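Local structure of HTH-type transcriptional regulator cbl (Escherichia coli K12, 2FYI) at residues H22-Y27 and I66-E71. The protein is a LysR-family transcriptional regulator that may act as an accessory regulator of the cys regulon, represented here by its cofactor-binding domain. Residues are numbered along the deposited sequence; the frame is centred on the assembly and turned at random.
Sequences HTQARY and IGIASE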
ATOM      1  N   HIS A  22      -4.856  -3.018  -2.835  1.00 34.03           N
ATOM      2  CA  HIS A  22      -4.346  -1.784  -3.398  1.00 33.21           C
ATOM      3  C   HIS A  22      -4.548  -1.769  -4.894  1.00 33.33           C
ATOM      4  O   HIS A  22      -4.991  -0.765  -5.483  1.00 32.13           O
ATOM      5  CB  HIS A  22      -2.854  -1.680  -3.095  1.00 33.23           C
ATOM      6  CG  HIS A  22      -2.196  -0.490  -3.723  1.00 33.37           C
ATOM      7  ND1 HIS A  22      -1.763  -0.482  -5.038  1.00 33.02           N
ATOM      8  CD2 HIS A  22      -1.910   0.735  -3.220  1.00 32.51           C
ATOM      9  CE1 HIS A  22      -1.243   0.699  -5.314  1.00 32.87           C
ATOM     10  NE2 HIS A  22      -1.325   1.455  -4.230  1.00 33.02           N
ATOM     11  N   THR A  23      -4.228  -2.901  -5.513  1.00 33.89           N
ATOM     12  CA  THR A  23      -4.291  -2.987  -6.961  1.00 35.10           C
ATOM     13  C   THR A  23      -5.667  -2.605  -7.517  1.00 36.20           C
ATOM     14  O   THR A  23      -5.764  -1.762  -8.396  1.00 37.01           O
ATOM     15  CB  THR A  23      -3.933  -4.392  -7.527  1.00 34.83           C
ATOM     16  OG1 THR A  23      -2.753  -4.917  -6.910  1.00 34.53           O
ATOM     17  CG2 THR A  23      -3.713  -4.290  -9.013  1.00 33.77           C
ATOM     18  N   GLN A  24      -6.739  -3.231  -7.036  1.00 36.28           N
ATOM     19  CA  GLN A  24      -8.031  -2.932  -7.647  1.00 36.44           C
ATOM     20  C   GLN A  24      -8.544  -1.591  -7.138  1.00 35.39           C
ATOM     21  O   GLN A  24      -9.102  -0.829  -7.902  1.00 35.69           O
ATOM     22  CB  GLN A  24      -9.059  -4.077  -7.486  1.00 37.06           C
ATOM     23  CG  GLN A  24      -8.530  -5.385  -6.847  1.00 38.45           C
ATOM     24  CD  GLN A  24      -7.560  -6.197  -7.722  1.00 40.21           C
ATOM     25  OE1 GLN A  24      -7.248  -5.844  -8.873  1.00 40.74           O
ATOM     26  NE2 GLN A  24      -7.081  -7.307  -7.166  1.00 40.85           N
ATOM     27  N   ALA A  25      -8.300  -1.273  -5.876  1.00 33.45           N
ATOM     28  CA  ALA A  25      -8.748  -0.017  -5.368  1.00 32.49           C
ATOM     29  C   ALA A  25      -8.257   1.141  -6.266  1.00 32.96           C
ATOM     30  O   ALA A  25      -8.997   2.098  -6.541  1.00 32.95           O
ATOM     31  CB  ALA A  25      -8.293   0.127  -3.961  1.00 31.55           C
ATOM     32  N   ARG A  26      -7.031   1.036  -6.760  1.00 32.76           N
ATOM     33  CA  ARG A  26      -6.489   2.104  -7.562  1.00 33.64           C
ATOM     34  C   ARG A  26      -6.782   2.013  -9.037  1.00 33.92           C
ATOM     35  O   ARG A  26      -6.989   3.023  -9.694  1.00 34.15           O
ATOM     36  CB  ARG A  26      -4.986   2.142  -7.417  1.00 34.16           C
ATOM     37  CG  ARG A  26      -4.584   2.451  -6.039  1.00 35.43           C
ATOM     38  CD  ARG A  26      -3.417   3.306  -6.026  1.00 35.16           C
ATOM     39  NE  ARG A  26      -3.722   4.634  -6.509  1.00 35.65           N
ATOM     40  CZ  ARG A  26      -2.761   5.452  -6.928  1.00 36.46           C
ATOM     41  NH1 ARG A  26      -1.493   5.034  -6.911  1.00 36.07           N
ATOM     42  NH2 ARG A  26      -3.052   6.671  -7.347  1.00 36.23           N
ATOM     43  N   TYR A  27      -6.757   0.815  -9.588  1.00 33.56           N
ATOM     44  CA  TYR A  27      -6.665   0.709 -11.032  1.00 33.53           C
ATOM     45  C   TYR A  27      -7.876   0.146 -11.751  1.00 34.38           C
ATOM     46  O   TYR A  27      -7.952   0.192 -12.975  1.00 35.36           O
ATOM     47  CB  TYR A  27      -5.437  -0.092 -11.439  1.00 32.93           C
ATOM     48  CG  TYR A  27      -4.196   0.418 -10.791  1.00 32.51           C
ATOM     49  CD1 TYR A  27      -3.421  -0.399  -9.969  1.00 31.68           C
ATOM     50  CD2 TYR A  27      -3.816   1.736 -10.966  1.00 32.26           C
ATOM     51  CE1 TYR A  27      -2.290   0.080  -9.341  1.00 31.88           C
ATOM     52  CE2 TYR A  27      -2.695   2.223 -10.361  1.00 32.73           C
ATOM     53  CZ  TYR A  27      -1.932   1.398  -9.539  1.00 32.94           C
ATOM     54  OH  TYR A  27      -0.796   1.932  -8.951  1.00 33.96           O
ATOM     55  N   ILE A  66     -18.703  -7.764  -0.281  1.00 35.69           N
ATOM     56  CA  ILE A  66     -17.985  -8.290  -1.451  1.00 35.07           C
ATOM     57  C   ILE A  66     -16.472  -8.218  -1.248  1.00 35.73           C
ATOM     58  O   ILE A  66     -15.968  -7.208  -0.755  1.00 36.29           O
ATOM     59  CB  ILE A  66     -18.308  -7.460  -2.707  1.00 34.58           C
ATOM     60  CG1 ILE A  66     -19.809  -7.384  -2.901  1.00 34.48           C
ATOM     61  CG2 ILE A  66     -17.706  -8.066  -3.932  1.00 33.04           C
ATOM     62  CD1 ILE A  66     -20.208  -6.305  -3.811  1.00 34.53           C
ATOM     63  N   GLY A  67     -15.752  -9.277  -1.624  1.00 35.55           N
ATOM     64  CA  GLY A  67     -14.302  -9.278  -1.541  1.00 35.48           C
ATOM     65  C   GLY A  67     -13.729  -9.279  -2.943  1.00 36.10           C
ATOM     66  O   GLY A  67     -14.229  -9.995  -3.818  1.00 36.61           O
ATOM     67  N   ILE A  68     -12.691  -8.476  -3.174  1.00 35.87           N
ATOM     68  CA  ILE A  68     -12.076  -8.423  -4.506  1.00 35.80           C
ATOM     69  C   ILE A  68     -10.569  -8.504  -4.423  1.00 36.46           C
ATOM     70  O   ILE A  68      -9.911  -7.620  -3.842  1.00 37.35           O
ATOM     71  CB  ILE A  68     -12.446  -7.139  -5.253  1.00 35.92           C
ATOM     72  CG1 ILE A  68     -13.963  -7.087  -5.488  1.00 36.00           C
ATOM     73  CG2 ILE A  68     -11.699  -7.065  -6.555  1.00 35.25           C
ATOM     74  CD1 ILE A  68     -14.556  -5.679  -5.431  1.00 35.81           C
ATOM     75  N   ALA A  69     -10.022  -9.572  -5.001  1.00 36.38           N
ATOM     76  CA  ALA A  69      -8.577  -9.817  -4.961  1.00 36.81           C
ATOM     77  C   ALA A  69      -8.182 -10.819  -6.032  1.00 38.55           C
ATOM     78  O   ALA A  69      -9.046 -11.460  -6.649  1.00 38.56           O
ATOM     79  CB  ALA A  69      -8.170 -10.317  -3.609  1.00 36.44           C
ATOM     80  N   SER A  70      -6.876 -10.949  -6.269  1.00 40.77           N
ATOM     81  CA  SER A  70      -6.391 -11.944  -7.245  1.00 42.26           C
ATOM     82  C   SER A  70      -6.049 -13.272  -6.585  1.00 43.84           C
ATOM     83  O   SER A  70      -5.895 -14.261  -7.260  1.00 43.62           O
ATOM     84  CB  SER A  70      -5.159 -11.439  -8.006  1.00 41.31           C
ATOM     85  OG  SER A  70      -5.445 -10.377  -8.897  1.00 40.19           O
ATOM     86  N   GLU A  71      -5.918 -13.290  -5.267  1.00 46.55           N
ATOM     87  CA  GLU A  71      -5.461 -14.485  -4.586  1.00 49.49           C
ATOM     88  C   GLU A  71      -6.489 -14.982  -3.577  1.00 49.55           C
ATOM     89  O   GLU A  71      -7.346 -14.232  -3.112  1.00 49.25           O
ATOM     90  CB  GLU A  71      -4.126 -14.218  -3.885  1.00 51.99           C
ATOM     91  CG  GLU A  71      -3.038 -13.633  -4.799  1.00 55.80           C
ATOM     92  CD  GLU A  71      -2.433 -14.674  -5.787  1.00 58.19           C
ATOM     93  OE1 GLU A  71      -2.561 -15.911  -5.547  1.00 59.72           O
ATOM     94  OE2 GLU A  71      -1.811 -14.244  -6.798  1.00 58.79           O
TER
HETATM   95  O   HOH W   1      -4.459  -8.271  -6.968  1.00 15.17           O
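Gln24 reaches Ile68, Ala69 and Ser70 in a small, buried contact, aliphatic at CG and amide at NE2, between helix 22-27 and the end of strand 66-69 with the residue after it, near the centre of the chain. The nearest pair of CA atoms, Gln24 CA and Ala69 CA, is 7.4 Å apart, which leaves the bridging to side chains. The aliphatic part of Gln24 does the packing: its CG rests 3.6 Å from Ile68 CG2. Ile68 CB points toward the helix, and CG2, anti to its own backbone N (CG1 at chi1 -63°), is the branch that meets Gln24. A bend at chi2 (-70°) then turns the Gln24 amide along the strand end, where NE2 comes within 3.7 Å of Ala69 CA. In the periplasmic-binding-protein-like fold of LysR cofactor-binding domains, the contact packs the helix that follows strand 14-20 on the end of the parallel strand 66-69 beside it; Thr20 OG1, at the end of strand 14-20, hydrogen-bonds Ile68 O. A water accepts a weak hydrogen bond from Gln24 NE2 at 2.8 Å and pairs with Ser70 OG at 3.0 Å, while NE2 and OG themselves remain 3.9 Å apart. Replacing Gln24 by alanine removes CG and the amide, which would probably leave the water without its helix-side donor and Ile68 CG2 facing only the more distant CB on this side. Ser70 OG also hydrogen-bonds Trp87 NE1, and Val191 of strand 189-196 touches Gln24, Ile68 and Ser70.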